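Local structure of beta-lactamase (Klebsiella pneumoniae, 6KBY) at residues 32-38 / 342-348; 206-210 / 325-329. The protein probably hydrolyses beta-lactam antibiotics to substituted beta-amino acids, as a class C beta-lactamase, and is seen here with adenosine monophosphate bound in a pocket. All coordinates share one frame; numbering follows the deposited sequence.

Contact 1: 32-38 / 342-348; sequences IPGMSVA and IVMLANK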
loop_
_atom_site.group_PDB
_atom_site.type_symbol
_atom_site.label_atom_id
_atom_site.label_comp_id
_atom_site.label_asym_id
_atom_site.label_seq_id
_atom_site.Cartn_x
_atom_site.Cartn_y
_atom_site.Cartn_z
ATOM N N ILE A 32 13.784 16.365 -4.038
ATOM C CA ILE A 32 13.412 15.415 -2.994
ATOM C C ILE A 32 14.540 15.378 -1.975
ATOM O O ILE A 32 15.671 15.033 -2.341
ATOM C CB ILE A 32 13.223 14.012 -3.585
ATOM C CG1 ILE A 32 12.102 14.002 -4.626
ATOM C CG2 ILE A 32 12.968 13.000 -2.479
ATOM C CD1 ILE A 32 12.140 12.788 -5.532
ATOM N N PRO A 33 14.298 15.695 -0.699
ATOM C CA PRO A 33 15.431 15.757 0.240
ATOM C C PRO A 33 16.062 14.412 0.539
ATOM O O PRO A 33 17.293 14.326 0.625
ATOM C CB PRO A 33 14.823 16.403 1.492
ATOM C CG PRO A 33 13.643 17.163 0.978
ATOM C CD PRO A 33 13.082 16.303 -0.127
ATOM N N GLY A 34 15.259 13.367 0.707
ATOM C CA GLY A 34 15.780 12.079 1.135
ATOM C C GLY A 34 14.992 10.930 0.549
ATOM O O GLY A 34 13.775 11.020 0.357
ATOM N N MET A 35 15.699 9.835 0.267
ATOM C CA MET A 35 15.053 8.620 -0.207
ATOM C C MET A 35 15.739 7.402 0.378
ATOM O O MET A 35 16.918 7.436 0.739
ATOM C CB MET A 35 15.082 8.483 -1.733
ATOM C CG MET A 35 14.218 9.491 -2.449
ATOM S SD MET A 35 13.971 9.193 -4.209
ATOM C CE MET A 35 12.968 7.707 -4.203
ATOM N N SER A 36 14.990 6.308 0.434
ATOM C CA SER A 36 15.580 4.993 0.595
ATOM C C SER A 36 14.952 4.077 -0.440
ATOM O O SER A 36 13.730 4.104 -0.646
ATOM C CB SER A 36 15.389 4.438 2.006
ATOM O OG SER A 36 16.031 3.184 2.127
ATOM N N VAL A 37 15.794 3.290 -1.097
ATOM C CA VAL A 37 15.352 2.319 -2.084
ATOM C C VAL A 37 15.848 0.958 -1.640
ATOM O O VAL A 37 17.046 0.783 -1.389
ATOM C CB VAL A 37 15.889 2.667 -3.482
ATOM C CG1 VAL A 37 15.463 1.611 -4.494
ATOM C CG2 VAL A 37 15.422 4.050 -3.895
ATOM N N ALA A 38 14.936 -0.004 -1.548
ATOM C CA ALA A 38 15.261 -1.364 -1.158
ATOM C C ALA A 38 14.895 -2.282 -2.311
ATOM O O ALA A 38 13.789 -2.179 -2.861
ATOM C CB ALA A 38 14.477 -1.757 0.095
ATOM N N ILE A 342 10.847 -4.167 -5.237
ATOM C CA ILE A 342 11.441 -2.874 -4.951
ATOM C C ILE A 342 10.505 -2.067 -4.063
ATOM O O ILE A 342 9.277 -2.108 -4.216
ATOM C CB ILE A 342 11.804 -2.112 -6.243
ATOM C CG1 ILE A 342 12.540 -0.811 -5.921
ATOM C CG2 ILE A 342 10.577 -1.852 -7.105
ATOM C CD1 ILE A 342 13.120 -0.144 -7.144
ATOM N N VAL A 343 11.110 -1.338 -3.127
ATOM C CA VAL A 343 10.449 -0.338 -2.301
ATOM C C VAL A 343 11.174 0.980 -2.547
ATOM O O VAL A 343 12.402 1.040 -2.422
ATOM C CB VAL A 343 10.556 -0.709 -0.810
ATOM C CG1 VAL A 343 9.847 0.321 0.053
ATOM C CG2 VAL A 343 10.028 -2.112 -0.553
ATOM N N MET A 344 10.430 2.035 -2.884
ATOM C CA MET A 344 11.010 3.362 -3.062
ATOM C C MET A 344 10.288 4.319 -2.131
ATOM O O MET A 344 9.087 4.549 -2.302
ATOM C CB MET A 344 10.847 3.834 -4.505
ATOM C CG MET A 344 11.610 3.010 -5.520
ATOM S SD MET A 344 11.038 3.261 -7.213
ATOM C CE MET A 344 11.237 5.032 -7.408
ATOM N N LEU A 345 11.016 4.885 -1.169
ATOM C CA LEU A 345 10.452 5.822 -0.209
ATOM C C LEU A 345 11.118 7.180 -0.363
ATOM O O LEU A 345 12.344 7.268 -0.490
ATOM C CB LEU A 345 10.660 5.332 1.222
ATOM C CG LEU A 345 10.191 3.905 1.504
ATOM C CD1 LEU A 345 10.389 3.566 2.967
ATOM C CD2 LEU A 345 8.741 3.715 1.093
ATOM N N ALA A 346 10.311 8.237 -0.329
ATOM C CA ALA A 346 10.795 9.605 -0.447
ATOM C C ALA A 346 10.029 10.493 0.520
ATOM O O ALA A 346 8.837 10.277 0.771
ATOM C CB ALA A 346 10.578 10.158 -1.857
ATOM N N ASN A 347 10.710 11.523 1.030
ATOM C CA ASN A 347 10.069 12.545 1.856
ATOM C C ASN A 347 9.708 13.803 1.066
ATOM O O ASN A 347 9.782 14.939 1.563
ATOM C CB ASN A 347 10.860 12.850 3.127
ATOM C CG ASN A 347 12.225 13.431 2.853
ATOM O OD1 ASN A 347 12.673 13.474 1.706
ATOM N ND2 ASN A 347 12.911 13.860 3.916
ATOM N N LYS A 348 9.293 13.596 -0.179
ATOM C CA LYS A 348 8.530 14.568 -0.940
ATOM C C LYS A 348 7.587 13.776 -1.831
ATOM O O LYS A 348 7.945 12.698 -2.315
ATOM C CB LYS A 348 9.424 15.490 -1.777
ATOM C CG LYS A 348 8.646 16.485 -2.632
ATOM C CD LYS A 348 9.550 17.522 -3.264
ATOM C CE LYS A 348 9.908 18.609 -2.273
ATOM N NZ LYS A 348 8.732 19.479 -1.968
#
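Asn347 grips Gly34 from two directions. Its side-chain OD1 accepts the bond from Gly34 N at 2.8 Å, with a bent N-H...O angle of 134° and the donor tilted from the amide's carbonyl plane, while its backbone N donates to Gly34 O at 3.2 Å. With chi1 at 63°, CG lies between the backbone N and the carbonyl carbon, which folds the amide back beside its own main chain and turns OD1 to the opposite backbone. Pro33 lies over the same oxygen, its CD 3.4 Å from Asn347 OD1, and Asn347 ND2 finds its partner in Leu52 O, fixing the flip of the amide. Beyond Gly34 the segments run as antiparallel neighbours in the central sheet of the beta-lactamase fold, strand 34-41 beside strand 340-346, with paired backbone bonds at Ser36/Leu345 and Ala38/Val343. On one face Met35 lays its CG 3.7 Å from Ala346 CB, and Ile32 brings CG2 to the same methyl, 3.8 Å from Ala346 CB. Val37 holds CG1 anti to the backbone N (chi1 178°); this branch meets Ile342 CD1 at 3.9 Å as the two side chains cross at a slant, and also leans on Met344 CG. Helices 11-30 and 352-364 pack against this face. The other face carries Ser36, Ala38, Val343 and Leu345; there Ala38 CB and Val343 CB stand 4.2 Å apart beneath helix 234-244, and the buried Ser36 OG is hydrogen-bonded to Asn49 OD1 and Ser234 OG.

Contact 2: 206-210 / 325-329; sequences AWGYN and TNGFG. With AMP (adenosine monophosphate), chain B.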
loop_
_atom_site.group_PDB
_atom_site.type_symbol
_atom_site.label_atom_id
_atom_site.label_comp_id
_atom_site.label_asym_id
_atom_site.label_seq_id
_atom_site.Cartn_x
_atom_site.Cartn_y
_atom_site.Cartn_z
ATOM N N ALA A 206 11.428 10.777 9.563
ATOM C CA ALA A 206 11.727 11.829 8.605
ATOM C C ALA A 206 10.603 12.850 8.573
ATOM O O ALA A 206 9.439 12.531 8.830
ATOM C CB ALA A 206 11.872 11.226 7.208
ATOM N N TRP A 207 10.958 14.090 8.249
ATOM C CA TRP A 207 9.964 15.097 7.930
ATOM C C TRP A 207 9.641 15.018 6.445
ATOM O O TRP A 207 10.517 14.727 5.625
ATOM C CB TRP A 207 10.468 16.491 8.312
ATOM C CG TRP A 207 10.399 16.693 9.789
ATOM C CD1 TRP A 207 11.393 16.480 10.697
ATOM C CD2 TRP A 207 9.245 17.088 10.536
ATOM N NE1 TRP A 207 10.931 16.742 11.971
ATOM C CE2 TRP A 207 9.616 17.116 11.895
ATOM C CE3 TRP A 207 7.935 17.421 10.185
ATOM C CZ2 TRP A 207 8.720 17.475 12.905
ATOM C CZ3 TRP A 207 7.050 17.784 11.191
ATOM C CH2 TRP A 207 7.446 17.801 12.531
ATOM N N GLY A 208 8.373 15.226 6.115
ATOM C CA GLY A 208 7.986 15.368 4.733
ATOM C C GLY A 208 8.038 16.814 4.316
ATOM O O GLY A 208 7.937 17.713 5.143
ATOM N N TYR A 209 8.206 17.056 3.022
ATOM C CA TYR A 209 8.309 18.417 2.507
ATOM C C TYR A 209 7.226 18.629 1.461
ATOM O O TYR A 209 7.218 17.956 0.423
ATOM C CB TYR A 209 9.731 18.709 2.011
ATOM C CG TYR A 209 10.656 18.724 3.207
ATOM C CD1 TYR A 209 11.226 17.552 3.686
ATOM C CD2 TYR A 209 10.872 19.897 3.923
ATOM C CE1 TYR A 209 12.013 17.552 4.817
ATOM C CE2 TYR A 209 11.663 19.909 5.052
ATOM C CZ TYR A 209 12.232 18.735 5.497
ATOM O OH TYR A 209 13.014 18.732 6.625
ATOM N N ASN A 210 6.289 19.533 1.760
ATOM C CA ASN A 210 5.103 19.714 0.932
ATOM C C ASN A 210 5.440 20.553 -0.301
ATOM O O ASN A 210 6.605 20.848 -0.588
ATOM C CB ASN A 210 3.928 20.243 1.759
ATOM C CG ASN A 210 4.120 21.683 2.222
ATOM O OD1 ASN A 210 5.052 22.372 1.804
ATOM N ND2 ASN A 210 3.220 22.148 3.085
ATOM N N THR A 325 1.536 11.014 0.985
ATOM C CA THR A 325 0.917 11.997 1.864
ATOM C C THR A 325 1.325 13.372 1.348
ATOM O O THR A 325 2.039 13.491 0.349
ATOM C CB THR A 325 1.353 11.828 3.324
ATOM O OG1 THR A 325 2.753 12.101 3.414
ATOM C CG2 THR A 325 1.068 10.418 3.843
ATOM N N ASN A 326 0.888 14.434 2.031
ATOM C CA ASN A 326 1.279 15.769 1.585
ATOM C C ASN A 326 2.789 15.926 1.541
ATOM O O ASN A 326 3.304 16.731 0.757
ATOM C CB ASN A 326 0.676 16.843 2.488
ATOM C CG ASN A 326 -0.799 17.042 2.250
ATOM O OD1 ASN A 326 -1.351 16.549 1.273
ATOM N ND2 ASN A 326 -1.448 17.786 3.139
ATOM N N GLY A 327 3.513 15.183 2.372
ATOM C CA GLY A 327 4.949 15.334 2.417
ATOM C C GLY A 327 5.781 14.173 1.907
ATOM O O GLY A 327 7.006 14.270 1.929
ATOM N N PHE A 328 5.158 13.082 1.442
ATOM C CA PHE A 328 5.886 11.852 1.146
ATOM C C PHE A 328 5.351 11.170 -0.108
ATOM O O PHE A 328 4.167 11.280 -0.441
ATOM C CB PHE A 328 5.771 10.831 2.288
ATOM C CG PHE A 328 6.519 11.204 3.540
ATOM C CD1 PHE A 328 5.991 12.119 4.443
ATOM C CD2 PHE A 328 7.730 10.603 3.838
ATOM C CE1 PHE A 328 6.663 12.426 5.611
ATOM C CE2 PHE A 328 8.406 10.917 4.998
ATOM C CZ PHE A 328 7.874 11.831 5.886
ATOM N N GLY A 329 6.230 10.415 -0.767
ATOM C CA GLY A 329 5.850 9.639 -1.934
ATOM C C GLY A 329 6.533 8.288 -1.931
ATOM O O GLY A 329 7.768 8.215 -1.848
HETATM P P AMP B . -2.987 7.070 -1.156
HETATM O O1P AMP B . -1.588 7.453 -0.784
HETATM O O2P AMP B . -3.315 6.866 -2.611
HETATM O "O5'" AMP B . -4.019 8.085 -0.501
HETATM C "C5'" AMP B . -3.903 8.442 0.868
HETATM C "C4'" AMP B . -3.435 9.865 1.037
HETATM O "O4'" AMP B . -4.477 10.782 0.607
HETATM C "C3'" AMP B . -3.131 10.283 2.469
HETATM O "O3'" AMP B . -1.838 9.898 2.897
HETATM C "C2'" AMP B . -3.355 11.787 2.439
HETATM O "O2'" AMP B . -2.247 12.450 1.844
HETATM C "C1'" AMP B . -4.545 11.886 1.487
HETATM N N9 AMP B . -5.829 11.815 2.209
HETATM C C8 AMP B . -6.715 10.796 2.147
HETATM N N7 AMP B . -7.799 11.041 2.930
HETATM C C5 AMP B . -7.604 12.242 3.511
HETATM C C6 AMP B . -8.358 13.098 4.453
HETATM N N6 AMP B . -9.558 12.704 4.941
HETATM N N1 AMP B . -7.804 14.280 4.813
HETATM C C2 AMP B . -6.608 14.679 4.336
HETATM N N3 AMP B . -5.870 13.951 3.475
HETATM C C4 AMP B . -6.307 12.747 3.034
HETATM O O HOH W 1 5.437 16.760 -1.000
#
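A two-residue beta-hairpin turn, with Asn326 and Gly327 at its corners, joins strands 317-325 and 328-335 next to the AMP pocket, and residues 206-210 pass along its outer side. The main chains come very near at the two glycines, Gly208 CA lying 3.8 Å from Gly327 CA. Tyr209 N also faces Asn347 O, so that Gly327 O, whose position is less certain, is at most a secondary and doubtful partner for its N-H. A water closes the next step, donating to both Tyr209 O (2.6 Å) and Asn326 O (2.8 Å). With CG of Phe328 anti to its carbonyl carbon (chi1 -70°), the ring extends from the turn to the backbone of 206-208. Ala206 O meets the ring at its edge, in the ring plane, 3.4 Å from Phe328 CZ, and is also bound by His217 NE2; Gly208 N approaches Phe328 CE1 obliquely at 3.3 Å. On the pocket side Thr325 turns its CG2 methyl to the AMP ribose, near O3', while its OG1 is hydrogen-bonded to Glu68 OE1. Phe328 rests on strand 67-68, and strand 208-209 pairs with strand 215-216; this two-stranded sheet lies beside the turn linking inner strands 317-325 and 328-335.

The two contacts have their centres 11 Å apart, on the same side of the chain's centre. Along the chain the order is 32-38, 206-210, 325-329, 342-348, which nests contact 2 inside the loop closed by contact 1. Strands 328-335 and 340-346 are consecutive and adjacent in the same antiparallel sheet, and Gly329 N probably donates to Ala346 O. The short strand 208-209 belongs to a separate small sheet, yet Tyr209 N lies 3.0 Å from Asn347 O, a probable hydrogen bond, and Lys348 NZ reaches Tyr209 O. Asn347 and Lys348, just past the strand, thus tie the sheet to residues 206-210, which flank the turn beside the AMP pocket.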